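Local coordinates for protein aminoglycoside N(3)-acetyltransferase (PDB 6NP2) that probably confers resistance to 2-deoxystreptamine antibiotics by transferring an acetyl group from acetyl-CoA to their 3-amino group, at residues 22-27 with 166-171; 65-70 with 185-190; 114-119 with 135-140. All coordinates share one frame; numbering follows the deposited sequence.

Interaction 1 (22-27 with 166-171). With SIS ((1S,2S,3R,4S,6R)-4,6-diamino-3-{[(2S,3R)-3-amino-6-(aminomethyl)-3,4-dihydro-2H-pyran-2-yl]oxy}-2-hydroxycyclohexyl 3-deoxy-4-C-methyl-3-(methylamino)-beta-L-arabinopyranoside), chain B.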
loop_
_atom_site.group_PDB
_atom_site.type_symbol
_atom_site.label_atom_id
_atom_site.label_comp_id
_atom_site.label_asym_id
_atom_site.label_seq_id
_atom_site.Cartn_x
_atom_site.Cartn_y
_atom_site.Cartn_z
ATOM N N MET A 22 -9.334 -1.097 -11.330
ATOM C CA MET A 22 -8.990 -1.187 -9.916
ATOM C C MET A 22 -7.508 -0.834 -9.820
ATOM O O MET A 22 -6.667 -1.619 -10.250
ATOM C CB MET A 22 -9.239 -2.628 -9.479
ATOM C CG MET A 22 -8.659 -3.065 -8.133
ATOM S SD MET A 22 -9.513 -2.462 -6.664
ATOM C CE MET A 22 -8.681 -0.907 -6.344
ATOM N N VAL A 23 -7.200 0.337 -9.266
ATOM C CA VAL A 23 -5.855 0.905 -9.304
ATOM C C VAL A 23 -5.336 1.160 -7.892
ATOM O O VAL A 23 -6.036 1.753 -7.067
ATOM C CB VAL A 23 -5.824 2.204 -10.128
ATOM C CG1 VAL A 23 -4.447 2.848 -10.065
ATOM C CG2 VAL A 23 -6.190 1.894 -11.563
ATOM N N MET A 24 -4.083 0.754 -7.646
ATOM C CA MET A 24 -3.377 1.057 -6.410
ATOM C C MET A 24 -2.199 1.962 -6.743
ATOM O O MET A 24 -1.238 1.504 -7.389
ATOM C CB MET A 24 -2.880 -0.225 -5.752
ATOM C CG MET A 24 -2.113 0.024 -4.466
ATOM S SD MET A 24 -1.927 -1.484 -3.527
ATOM C CE MET A 24 -1.347 -0.812 -1.967
ATOM N N PRO A 25 -2.230 3.241 -6.361
ATOM C CA PRO A 25 -1.146 4.160 -6.725
ATOM C C PRO A 25 -0.052 4.215 -5.673
ATOM O O PRO A 25 -0.294 4.112 -4.470
ATOM C CB PRO A 25 -1.865 5.515 -6.792
ATOM C CG PRO A 25 -2.917 5.387 -5.734
ATOM C CD PRO A 25 -3.380 3.960 -5.770
ATOM N N HIS A 26 1.158 4.454 -6.172
ATOM C CA HIS A 26 2.329 4.801 -5.374
ATOM C C HIS A 26 2.926 6.027 -6.048
ATOM O O HIS A 26 3.287 5.961 -7.222
ATOM C CB HIS A 26 3.361 3.667 -5.360
ATOM C CG HIS A 26 2.864 2.411 -4.723
ATOM N ND1 HIS A 26 2.688 2.280 -3.360
ATOM C CD2 HIS A 26 2.518 1.223 -5.262
ATOM C CE1 HIS A 26 2.227 1.070 -3.097
ATOM N NE2 HIS A 26 2.121 0.408 -4.234
ATOM N N VAL A 27 2.999 7.143 -5.338
ATOM C CA VAL A 27 3.251 8.434 -5.976
ATOM C C VAL A 27 4.408 9.149 -5.310
ATOM O O VAL A 27 4.439 9.275 -4.082
ATOM C CB VAL A 27 2.002 9.330 -5.914
ATOM C CG1 VAL A 27 2.234 10.649 -6.634
ATOM C CG2 VAL A 27 0.803 8.616 -6.511
ATOM N N ALA A 166 8.616 0.404 -3.676
ATOM C CA ALA A 166 7.346 0.953 -3.202
ATOM C C ALA A 166 6.152 0.004 -3.331
ATOM O O ALA A 166 5.073 0.350 -2.858
ATOM C CB ALA A 166 7.048 2.252 -3.955
ATOM N N VAL A 167 6.326 -1.183 -3.895
ATOM C CA VAL A 167 5.258 -2.053 -4.378
ATOM C C VAL A 167 4.692 -2.895 -3.238
ATOM O O VAL A 167 5.080 -4.055 -3.037
ATOM C CB VAL A 167 5.762 -2.922 -5.541
ATOM C CG1 VAL A 167 4.624 -3.718 -6.124
ATOM C CG2 VAL A 167 6.416 -2.047 -6.603
ATOM N N THR A 168 3.769 -2.308 -2.482
ATOM C CA THR A 168 3.243 -2.953 -1.283
ATOM C C THR A 168 2.651 -4.320 -1.578
ATOM O O THR A 168 2.732 -5.231 -0.742
ATOM C CB THR A 168 2.171 -2.057 -0.664
ATOM O OG1 THR A 168 2.656 -0.717 -0.597
ATOM C CG2 THR A 168 1.791 -2.537 0.719
ATOM N N ALA A 169 2.025 -4.489 -2.739
ATOM C CA ALA A 169 1.376 -5.760 -3.020
ATOM C C ALA A 169 2.352 -6.926 -2.981
ATOM O O ALA A 169 1.933 -8.064 -2.738
ATOM C CB ALA A 169 0.662 -5.711 -4.364
ATOM N N LEU A 170 3.643 -6.678 -3.228
ATOM C CA LEU A 170 4.613 -7.775 -3.186
ATOM C C LEU A 170 4.811 -8.334 -1.782
ATOM O O LEU A 170 5.333 -9.448 -1.650
ATOM C CB LEU A 170 5.940 -7.372 -3.831
ATOM C CG LEU A 170 5.957 -7.554 -5.345
ATOM C CD1 LEU A 170 7.150 -6.815 -5.952
ATOM C CD2 LEU A 170 5.959 -9.034 -5.711
ATOM N N HIS A 171 4.381 -7.634 -0.739
ATOM C CA HIS A 171 4.390 -8.256 0.577
ATOM C C HIS A 171 3.434 -9.437 0.656
ATOM O O HIS A 171 3.628 -10.314 1.506
ATOM C CB HIS A 171 4.100 -7.236 1.671
ATOM C CG HIS A 171 5.152 -6.182 1.794
ATOM N ND1 HIS A 171 6.466 -6.476 2.097
ATOM C CD2 HIS A 171 5.087 -4.836 1.687
ATOM C CE1 HIS A 171 7.165 -5.353 2.131
ATOM N NE2 HIS A 171 6.350 -4.342 1.888
HETATM C C11 SIS B . 10.512 0.635 3.692
HETATM C C12 SIS B . 5.928 -1.176 5.518
HETATM C C13 SIS B . 6.793 -0.476 8.735
HETATM C C21 SIS B . 10.933 1.814 2.814
HETATM C C22 SIS B . 6.393 -2.007 4.329
HETATM C C23 SIS B . 5.636 0.099 9.537
HETATM C C31 SIS B . 12.380 2.181 3.180
HETATM C C32 SIS B . 7.284 -1.128 3.459
HETATM C C33 SIS B . 5.761 1.623 9.623
HETATM C C41 SIS B . 13.220 0.936 3.324
HETATM C C42 SIS B . 8.479 -0.599 4.244
HETATM C C43 SIS B . 7.131 2.000 10.185
HETATM C C51 SIS B . 12.699 -0.262 3.407
HETATM C C52 SIS B . 8.046 0.143 5.499
HETATM C C53 SIS B . 8.253 1.304 9.415
HETATM C C61 SIS B . 13.617 -1.450 3.575
HETATM C C62 SIS B . 7.132 -0.731 6.336
HETATM C C83 SIS B . 7.366 3.510 10.060
HETATM C C93 SIS B . 3.890 3.220 9.814
HETATM N N12 SIS B . 5.010 -1.959 6.346
HETATM N N21 SIS B . 10.810 1.432 1.402
HETATM N N32 SIS B . 7.807 -1.878 2.304
HETATM N N33 SIS B . 4.673 2.154 10.482
HETATM N N61 SIS B . 12.997 -2.424 4.485
HETATM O O11 SIS B . 9.164 0.292 3.364
HETATM O O23 SIS B . 4.428 -0.188 8.850
HETATM O O43 SIS B . 7.143 1.596 11.551
HETATM O O51 SIS B . 11.367 -0.474 3.403
HETATM O O52 SIS B . 9.192 0.461 6.279
HETATM O O53 SIS B . 8.030 -0.103 9.312
HETATM O O62 SIS B . 6.697 0.074 7.431
HETATM O O HOH W 1 1.187 -2.295 -4.450
#
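In the acetyl-CoA site at the centre of the fold, to which H26, T168 and H171 contribute, the imidazole of H26 leaves strand 22-27 and fits against A166 and T168, in the loop and turn leading into helix 170-176. A166 O sits above the ring face, offset toward the rim, although A166 was deposited in two conformations and the finer details are doubtful. At the edge, T168 OG1 comes 3.1 Å from H26 CE1. Next to that carbon, H26 NE2 reaches water 1 at 2.9 Å, in the ring plane. The same water accepts from A169 N, also at 2.9 Å, so a single molecule bridges strand and turn. A histidine suits this place because its flat ring can pack by its face and still bring a polar nitrogen to the water.

M24 makes the apolar part of the contact. Its CG lies anti to the backbone N (chi1 179°) and the chain runs on extended, which carries CE to 4.0 Å from T168 CB, the two side chains crossing nearly at right angles. The receiving loop is a type I turn from V167 to L170. It leads to H171, whose NE2 accepts from N32 of the aminoglycoside at 2.9 Å. By its place on the ring, that amine is the 3-amino group that the reaction would acetylate; H171 ND1 is held by E174.

Strand 22-27 is paired with strands 55-59 and 156-160. I157 packs against H26, V167 and A169, F59 touches M24 and T168, and helix 222-233 backs V167, L170 and H171.

Interaction 2 (65-70 with 185-190). With SIS ((1S,2S,3R,4S,6R)-4,6-diamino-3-{[(2S,3R)-3-amino-6-(aminomethyl)-3,4-dihydro-2H-pyran-2-yl]oxy}-2-hydroxycyclohexyl 3-deoxy-4-C-methyl-3-(methylamino)-beta-L-arabinopyranoside), chain B.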
loop_
_atom_site.group_PDB
_atom_site.type_symbol
_atom_site.label_atom_id
_atom_site.label_comp_id
_atom_site.label_asym_id
_atom_site.label_seq_id
_atom_site.Cartn_x
_atom_site.Cartn_y
_atom_site.Cartn_z
ATOM N N SER A 65 1.202 5.335 14.196
ATOM C CA SER A 65 1.261 3.928 14.525
ATOM C C SER A 65 2.386 3.657 15.521
ATOM O O SER A 65 3.534 4.029 15.258
ATOM C CB SER A 65 1.554 3.144 13.261
ATOM O OG SER A 65 1.783 1.805 13.603
ATOM N N PRO A 66 2.116 2.974 16.638
ATOM C CA PRO A 66 3.177 2.691 17.616
ATOM C C PRO A 66 3.968 1.435 17.280
ATOM O O PRO A 66 4.239 0.603 18.150
ATOM C CB PRO A 66 2.388 2.539 18.916
ATOM C CG PRO A 66 1.088 1.931 18.476
ATOM C CD PRO A 66 0.792 2.562 17.139
ATOM N N TYR A 67 4.361 1.303 16.013
ATOM C CA TYR A 67 5.075 0.114 15.553
ATOM C C TYR A 67 6.430 -0.020 16.240
ATOM O O TYR A 67 6.695 -1.003 16.946
ATOM C CB TYR A 67 5.237 0.204 14.036
ATOM C CG TYR A 67 5.827 -1.027 13.393
ATOM C CD1 TYR A 67 5.005 -2.049 12.948
ATOM C CD2 TYR A 67 7.200 -1.158 13.205
ATOM C CE1 TYR A 67 5.522 -3.178 12.346
ATOM C CE2 TYR A 67 7.727 -2.290 12.604
ATOM C CZ TYR A 67 6.873 -3.295 12.171
ATOM O OH TYR A 67 7.352 -4.438 11.567
ATOM N N GLU A 68 7.308 0.971 16.066
ATOM C CA GLU A 68 8.639 0.856 16.653
ATOM C C GLU A 68 8.563 0.821 18.169
ATOM O O GLU A 68 9.380 0.158 18.817
ATOM C CB GLU A 68 9.515 2.018 16.187
ATOM C CG GLU A 68 9.700 2.089 14.677
ATOM C CD GLU A 68 10.383 0.855 14.099
ATOM O OE1 GLU A 68 11.025 0.107 14.869
ATOM O OE2 GLU A 68 10.274 0.630 12.872
ATOM N N GLN A 69 7.584 1.516 18.746
ATOM C CA GLN A 69 7.464 1.632 20.194
ATOM C C GLN A 69 6.994 0.340 20.846
ATOM O O GLN A 69 7.191 0.168 22.051
ATOM C CB GLN A 69 6.498 2.775 20.540
ATOM C CG GLN A 69 6.964 4.160 20.096
ATOM C CD GLN A 69 6.558 4.529 18.663
ATOM O OE1 GLN A 69 6.194 3.682 17.852
ATOM N NE2 GLN A 69 6.629 5.820 18.360
ATOM N N THR A 70 6.374 -0.568 20.093
ATOM C CA THR A 70 5.902 -1.828 20.645
ATOM C C THR A 70 6.604 -3.032 20.035
ATOM O O THR A 70 6.368 -4.160 20.478
ATOM C CB THR A 70 4.386 -1.981 20.476
ATOM O OG1 THR A 70 4.072 -2.109 19.088
ATOM C CG2 THR A 70 3.624 -0.787 21.058
ATOM N N VAL A 185 7.579 -10.546 13.085
ATOM C CA VAL A 185 7.658 -9.482 14.073
ATOM C C VAL A 185 6.450 -9.577 14.983
ATOM O O VAL A 185 5.388 -10.071 14.588
ATOM C CB VAL A 185 7.712 -8.077 13.428
ATOM C CG1 VAL A 185 9.020 -7.861 12.700
ATOM C CG2 VAL A 185 6.527 -7.845 12.489
ATOM N N THR A 186 6.617 -9.080 16.211
ATOM C CA THR A 186 5.527 -8.928 17.160
ATOM C C THR A 186 5.381 -7.453 17.493
ATOM O O THR A 186 6.373 -6.761 17.743
ATOM C CB THR A 186 5.793 -9.728 18.431
ATOM O OG1 THR A 186 5.833 -11.118 18.107
ATOM C CG2 THR A 186 4.703 -9.487 19.461
ATOM N N TYR A 187 4.148 -6.958 17.460
ATOM C CA TYR A 187 3.897 -5.564 17.784
ATOM C C TYR A 187 2.476 -5.454 18.314
ATOM O O TYR A 187 1.692 -6.410 18.263
ATOM C CB TYR A 187 4.165 -4.635 16.590
ATOM C CG TYR A 187 3.418 -4.968 15.323
ATOM C CD1 TYR A 187 2.106 -4.567 15.132
ATOM C CD2 TYR A 187 4.028 -5.665 14.307
ATOM C CE1 TYR A 187 1.428 -4.856 13.947
ATOM C CE2 TYR A 187 3.364 -5.948 13.123
ATOM C CZ TYR A 187 2.065 -5.548 12.953
ATOM O OH TYR A 187 1.387 -5.815 11.780
ATOM N N SER A 188 2.152 -4.280 18.847
ATOM C CA SER A 188 0.859 -4.060 19.473
ATOM C C SER A 188 0.225 -2.798 18.917
ATOM O O SER A 188 0.907 -1.785 18.721
ATOM C CB SER A 188 0.999 -3.901 21.001
ATOM O OG SER A 188 1.537 -5.064 21.611
ATOM N N MET A 189 -1.082 -2.863 18.677
ATOM C CA MET A 189 -1.827 -1.719 18.168
ATOM C C MET A 189 -3.038 -1.451 19.045
ATOM O O MET A 189 -3.678 -2.390 19.531
ATOM C CB MET A 189 -2.305 -1.955 16.731
ATOM C CG MET A 189 -1.157 -2.065 15.745
ATOM S SD MET A 189 -0.376 -0.494 15.357
ATOM C CE MET A 189 1.365 -0.891 15.485
ATOM N N PRO A 190 -3.389 -0.181 19.232
ATOM C CA PRO A 190 -4.564 0.155 20.040
ATOM C C PRO A 190 -5.766 0.343 19.140
ATOM O O PRO A 190 -5.762 1.242 18.291
ATOM C CB PRO A 190 -4.134 1.457 20.716
ATOM C CG PRO A 190 -3.224 2.113 19.727
ATOM C CD PRO A 190 -2.598 1.016 18.897
HETATM C C11 SIS B . 10.512 0.635 3.692
HETATM C C12 SIS B . 5.928 -1.176 5.518
HETATM C C13 SIS B . 6.793 -0.476 8.735
HETATM C C21 SIS B . 10.933 1.814 2.814
HETATM C C22 SIS B . 6.393 -2.007 4.329
HETATM C C23 SIS B . 5.636 0.099 9.537
HETATM C C31 SIS B . 12.380 2.181 3.180
HETATM C C32 SIS B . 7.284 -1.128 3.459
HETATM C C33 SIS B . 5.761 1.623 9.623
HETATM C C41 SIS B . 13.220 0.936 3.324
HETATM C C42 SIS B . 8.479 -0.599 4.244
HETATM C C43 SIS B . 7.131 2.000 10.185
HETATM C C51 SIS B . 12.699 -0.262 3.407
HETATM C C52 SIS B . 8.046 0.143 5.499
HETATM C C53 SIS B . 8.253 1.304 9.415
HETATM C C61 SIS B . 13.617 -1.450 3.575
HETATM C C62 SIS B . 7.132 -0.731 6.336
HETATM C C83 SIS B . 7.366 3.510 10.060
HETATM C C93 SIS B . 3.890 3.220 9.814
HETATM N N12 SIS B . 5.010 -1.959 6.346
HETATM N N21 SIS B . 10.810 1.432 1.402
HETATM N N32 SIS B . 7.807 -1.878 2.304
HETATM N N33 SIS B . 4.673 2.154 10.482
HETATM N N61 SIS B . 12.997 -2.424 4.485
HETATM O O11 SIS B . 9.164 0.292 3.364
HETATM O O23 SIS B . 4.428 -0.188 8.850
HETATM O O43 SIS B . 7.143 1.596 11.551
HETATM O O51 SIS B . 11.367 -0.474 3.403
HETATM O O52 SIS B . 9.192 0.461 6.279
HETATM O O53 SIS B . 8.030 -0.103 9.312
HETATM O O62 SIS B . 6.697 0.074 7.431
HETATM O O HOH W 2 4.168 -5.456 21.259
#
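Y67 and Y187 meet as two rings inclined to each other by 45°, neither stacked nor edge-to-face, with centroids 5.0 Å apart. The CE1 corner of Y67 lies over the face of Y187, 3.5 Å from its CD2. CG of Y187 stands between its backbone N and carbonyl carbon (chi1 55°), and its ring faces helix 67-70. On the other side of the Y67 plane, C23 of the aminoglycoside lies over the centre of the ring, so Y67 separates sugar from strand. A tyrosine suits this place because its flat ring can present one face to the sugar and its other side to Y187. Its OH end runs across V185 and touches CG2 at 3.6 Å.

At the other end of the contact M189 bends at chi2 and chi3 and folds its thioether toward the turn before the helix. SD rests 3.7 Å from P66 CD, while CE comes to 3.3 Å from S65 OG, a hydroxyl bonded to D118. A flexible methionine can follow this uneven surface, and the rigid rings of P66 and P190 close the row beside it, CG of the first meeting CD of the second.

T70 supplies the directional bond, threonine offering a hydroxyl that can accept from the strand. S188 N donates to T70 OG1 at 2.9 Å, nearly straight at 170°, and the same oxygen lies 2.9 Å from P66 O. Water 2 adds a second link by donating to T70 O and accepting from S188 OG, which also bonds T201.

The chemistry is therefore mostly apolar and aromatic, with one straight hydrogen bond and a water bridge fixing the helix end on the strand. Packing against Y187, V185 and M189 backs Y67 from the protein side, consistent with Y67 forming an aromatic wall of the drug pocket.

Interaction 3 (114-119 with 135-140). Unlike the reference sequence in segment 114-119: S114 (reference Thr). With SIS ((1S,2S,3R,4S,6R)-4,6-diamino-3-{[(2S,3R)-3-amino-6-(aminomethyl)-3,4-dihydro-2H-pyran-2-yl]oxy}-2-hydroxycyclohexyl 3-deoxy-4-C-methyl-3-(methylamino)-beta-L-arabinopyranoside), chain B.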
loop_
_atom_site.group_PDB
_atom_site.type_symbol
_atom_site.label_atom_id
_atom_site.label_comp_id
_atom_site.label_asym_id
_atom_site.label_seq_id
_atom_site.Cartn_x
_atom_site.Cartn_y
_atom_site.Cartn_z
ATOM N N SER A 114 -9.541 0.738 6.159
ATOM C CA SER A 114 -9.418 -0.552 6.825
ATOM C C SER A 114 -8.980 -0.412 8.276
ATOM O O SER A 114 -8.376 0.580 8.690
ATOM C CB SER A 114 -8.483 -1.491 6.076
ATOM O OG SER A 114 -7.128 -1.245 6.406
ATOM N N ALA A 115 -9.273 -1.469 9.033
ATOM C CA ALA A 115 -9.197 -1.481 10.483
ATOM C C ALA A 115 -7.810 -1.773 11.033
ATOM O O ALA A 115 -7.611 -1.648 12.244
ATOM C CB ALA A 115 -10.165 -2.544 11.001
ATOM N N HIS A 116 -6.872 -2.187 10.212
ATOM C CA HIS A 116 -5.543 -2.525 10.703
ATOM C C HIS A 116 -4.760 -1.232 10.885
ATOM O O HIS A 116 -4.496 -0.542 9.904
ATOM C CB HIS A 116 -4.856 -3.411 9.680
ATOM C CG HIS A 116 -3.622 -4.077 10.187
ATOM N ND1 HIS A 116 -2.536 -3.382 10.667
ATOM C CD2 HIS A 116 -3.301 -5.388 10.248
ATOM C CE1 HIS A 116 -1.595 -4.244 11.007
ATOM N NE2 HIS A 116 -2.034 -5.464 10.755
ATOM N N PRO A 117 -4.377 -0.854 12.106
ATOM C CA PRO A 117 -3.837 0.501 12.268
ATOM C C PRO A 117 -2.521 0.729 11.561
ATOM O O PRO A 117 -2.277 1.829 11.059
ATOM C CB PRO A 117 -3.737 0.657 13.790
ATOM C CG PRO A 117 -4.769 -0.274 14.307
ATOM C CD PRO A 117 -4.672 -1.468 13.410
ATOM N N ASP A 118 -1.643 -0.265 11.515
ATOM C CA ASP A 118 -0.343 -0.078 10.887
ATOM C C ASP A 118 -0.390 -0.319 9.387
ATOM O O ASP A 118 0.317 0.350 8.628
ATOM C CB ASP A 118 0.714 -0.972 11.537
ATOM C CG ASP A 118 2.114 -0.606 11.085
ATOM O OD1 ASP A 118 2.595 0.499 11.437
ATOM O OD2 ASP A 118 2.720 -1.417 10.358
ATOM N N ALA A 119 -1.205 -1.272 8.951
ATOM C CA ALA A 119 -1.308 -1.629 7.538
ATOM C C ALA A 119 -2.507 -0.964 6.857
ATOM O O ALA A 119 -2.901 -1.378 5.764
ATOM C CB ALA A 119 -1.375 -3.147 7.401
ATOM N N HIS A 135 -9.800 -6.645 7.788
ATOM C CA HIS A 135 -8.371 -6.369 7.815
ATOM C C HIS A 135 -7.905 -6.526 9.260
ATOM O O HIS A 135 -7.844 -5.562 10.027
ATOM C CB HIS A 135 -8.022 -5.005 7.261
ATOM C CG HIS A 135 -6.596 -4.891 6.881
ATOM N ND1 HIS A 135 -6.042 -3.717 6.422
ATOM C CD2 HIS A 135 -5.609 -5.819 6.867
ATOM C CE1 HIS A 135 -4.772 -3.938 6.113
ATOM N NE2 HIS A 135 -4.487 -5.206 6.378
ATOM N N GLU A 136 -7.583 -7.752 9.611
ATOM C CA GLU A 136 -7.336 -8.128 10.987
ATOM C C GLU A 136 -5.852 -8.116 11.313
ATOM O O GLU A 136 -4.990 -8.330 10.452
ATOM C CB GLU A 136 -7.922 -9.511 11.246
ATOM C CG GLU A 136 -9.447 -9.443 11.186
ATOM C CD GLU A 136 -10.150 -10.768 11.129
ATOM O OE1 GLU A 136 -9.501 -11.831 11.158
ATOM O OE2 GLU A 136 -11.393 -10.736 11.043
ATOM N N MET A 137 -5.571 -7.865 12.584
ATOM C CA MET A 137 -4.222 -8.018 13.091
ATOM C C MET A 137 -3.748 -9.436 12.800
ATOM O O MET A 137 -4.493 -10.405 12.967
ATOM C CB MET A 137 -4.228 -7.729 14.589
ATOM C CG MET A 137 -4.418 -6.253 14.875
ATOM S SD MET A 137 -2.967 -5.231 14.593
ATOM C CE MET A 137 -2.076 -5.581 16.092
ATOM N N GLY A 138 -2.515 -9.546 12.321
ATOM C CA GLY A 138 -1.962 -10.815 11.893
ATOM C C GLY A 138 -2.139 -11.097 10.421
ATOM O O GLY A 138 -1.614 -12.101 9.933
ATOM N N ALA A 139 -2.852 -10.225 9.702
ATOM C CA ALA A 139 -3.100 -10.352 8.266
ATOM C C ALA A 139 -2.860 -9.000 7.582
ATOM O O ALA A 139 -3.733 -8.433 6.913
ATOM C CB ALA A 139 -4.517 -10.866 8.023
ATOM N N ALA A 140 -1.645 -8.484 7.712
ATOM C CA ALA A 140 -1.358 -7.138 7.227
ATOM C C ALA A 140 -1.432 -7.057 5.708
ATOM O O ALA A 140 -2.175 -6.227 5.166
ATOM C CB ALA A 140 0.001 -6.671 7.728
HETATM C C11 SIS B . 10.512 0.635 3.692
HETATM C C12 SIS B . 5.928 -1.176 5.518
HETATM C C13 SIS B . 6.793 -0.476 8.735
HETATM C C21 SIS B . 10.933 1.814 2.814
HETATM C C22 SIS B . 6.393 -2.007 4.329
HETATM C C23 SIS B . 5.636 0.099 9.537
HETATM C C31 SIS B . 12.380 2.181 3.180
HETATM C C32 SIS B . 7.284 -1.128 3.459
HETATM C C33 SIS B . 5.761 1.623 9.623
HETATM C C41 SIS B . 13.220 0.936 3.324
HETATM C C42 SIS B . 8.479 -0.599 4.244
HETATM C C43 SIS B . 7.131 2.000 10.185
HETATM C C51 SIS B . 12.699 -0.262 3.407
HETATM C C52 SIS B . 8.046 0.143 5.499
HETATM C C53 SIS B . 8.253 1.304 9.415
HETATM C C61 SIS B . 13.617 -1.450 3.575
HETATM C C62 SIS B . 7.132 -0.731 6.336
HETATM C C83 SIS B . 7.366 3.510 10.060
HETATM C C93 SIS B . 3.890 3.220 9.814
HETATM N N12 SIS B . 5.010 -1.959 6.346
HETATM N N21 SIS B . 10.810 1.432 1.402
HETATM N N32 SIS B . 7.807 -1.878 2.304
HETATM N N33 SIS B . 4.673 2.154 10.482
HETATM N N61 SIS B . 12.997 -2.424 4.485
HETATM O O11 SIS B . 9.164 0.292 3.364
HETATM O O23 SIS B . 4.428 -0.188 8.850
HETATM O O43 SIS B . 7.143 1.596 11.551
HETATM O O51 SIS B . 11.367 -0.474 3.403
HETATM O O52 SIS B . 9.192 0.461 6.279
HETATM O O53 SIS B . 8.030 -0.103 9.312
HETATM O O62 SIS B . 6.697 0.074 7.431
HETATM O O HOH W 3 -7.568 -4.764 12.663
HETATM O O HOH W 4 -0.527 -7.754 11.421
#
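S114 opens the segment by meeting H135: its OG and H135 ND1 form a 2.7 Å hydrogen bond in which either could donate, and OG is bonded to M121 N as well. The far nitrogen of that ring, NE2, donates to A140 O at 2.8 Å, so both nitrogens are engaged and the imidazole's rotation is fixed. At A115 the link is indirect, through water 3, which donates to H135 O and weakly to A115 O.

H116 follows and packs on both H135 and the turn E136-A139. Its CB stands over the centre of the H135 ring, 3.5 Å from the centroid and 8° off the normal, a CH-pi contact. With CG anti to the backbone N (chi1 -167°), its own ring swings toward the turn. There M137 SD lies over one face, 4.1 Å from the centroid, and A119 CB covers the opposite face. H116 NE2 meets water 4 at 2.8 Å, in the ring plane, and this water accepts from G138 N. G138 suits the third position of this type II turn, where its positive phi would jam a side chain against the preceding carbonyl.

P117 adds CD against M137 SD. D118 turns to the drug instead, its OD1 accepting from N33 at 2.8 Å and OD2 from O23 at 2.6 Å. The small A119 packs its CB on that of A140, 3.8 Å away.

Both segments are loops, the first between strands 112-113 and 121-124, the second between helices 128-132 and 146-152. Strand 184-193 lies against H116, P117 and M137, and strand 196-205 touches M137 too.

All three contacts are largely buried and each touches the aminoglycoside, but they differ in depth. Interaction 1 lies near the centre of the chain, with its strand in the large mixed sheet, and joins strand to turn through a water and light packing. Interactions 2 and 3 lie farther out, bury nearly twice as much surface, and share strand 184-193: it belongs to interaction 2 and backs the loops of interaction 3. These two touch directly, S65 OG with D118 OD1 and Y187 OH with H116 CE1. Interaction 2 is mainly apolar and aromatic, whereas interaction 3 depends on two histidines. Toward the drug, interaction 1 offers a histidine nitrogen, interaction 2 a ring face and interaction 3 a carboxylate.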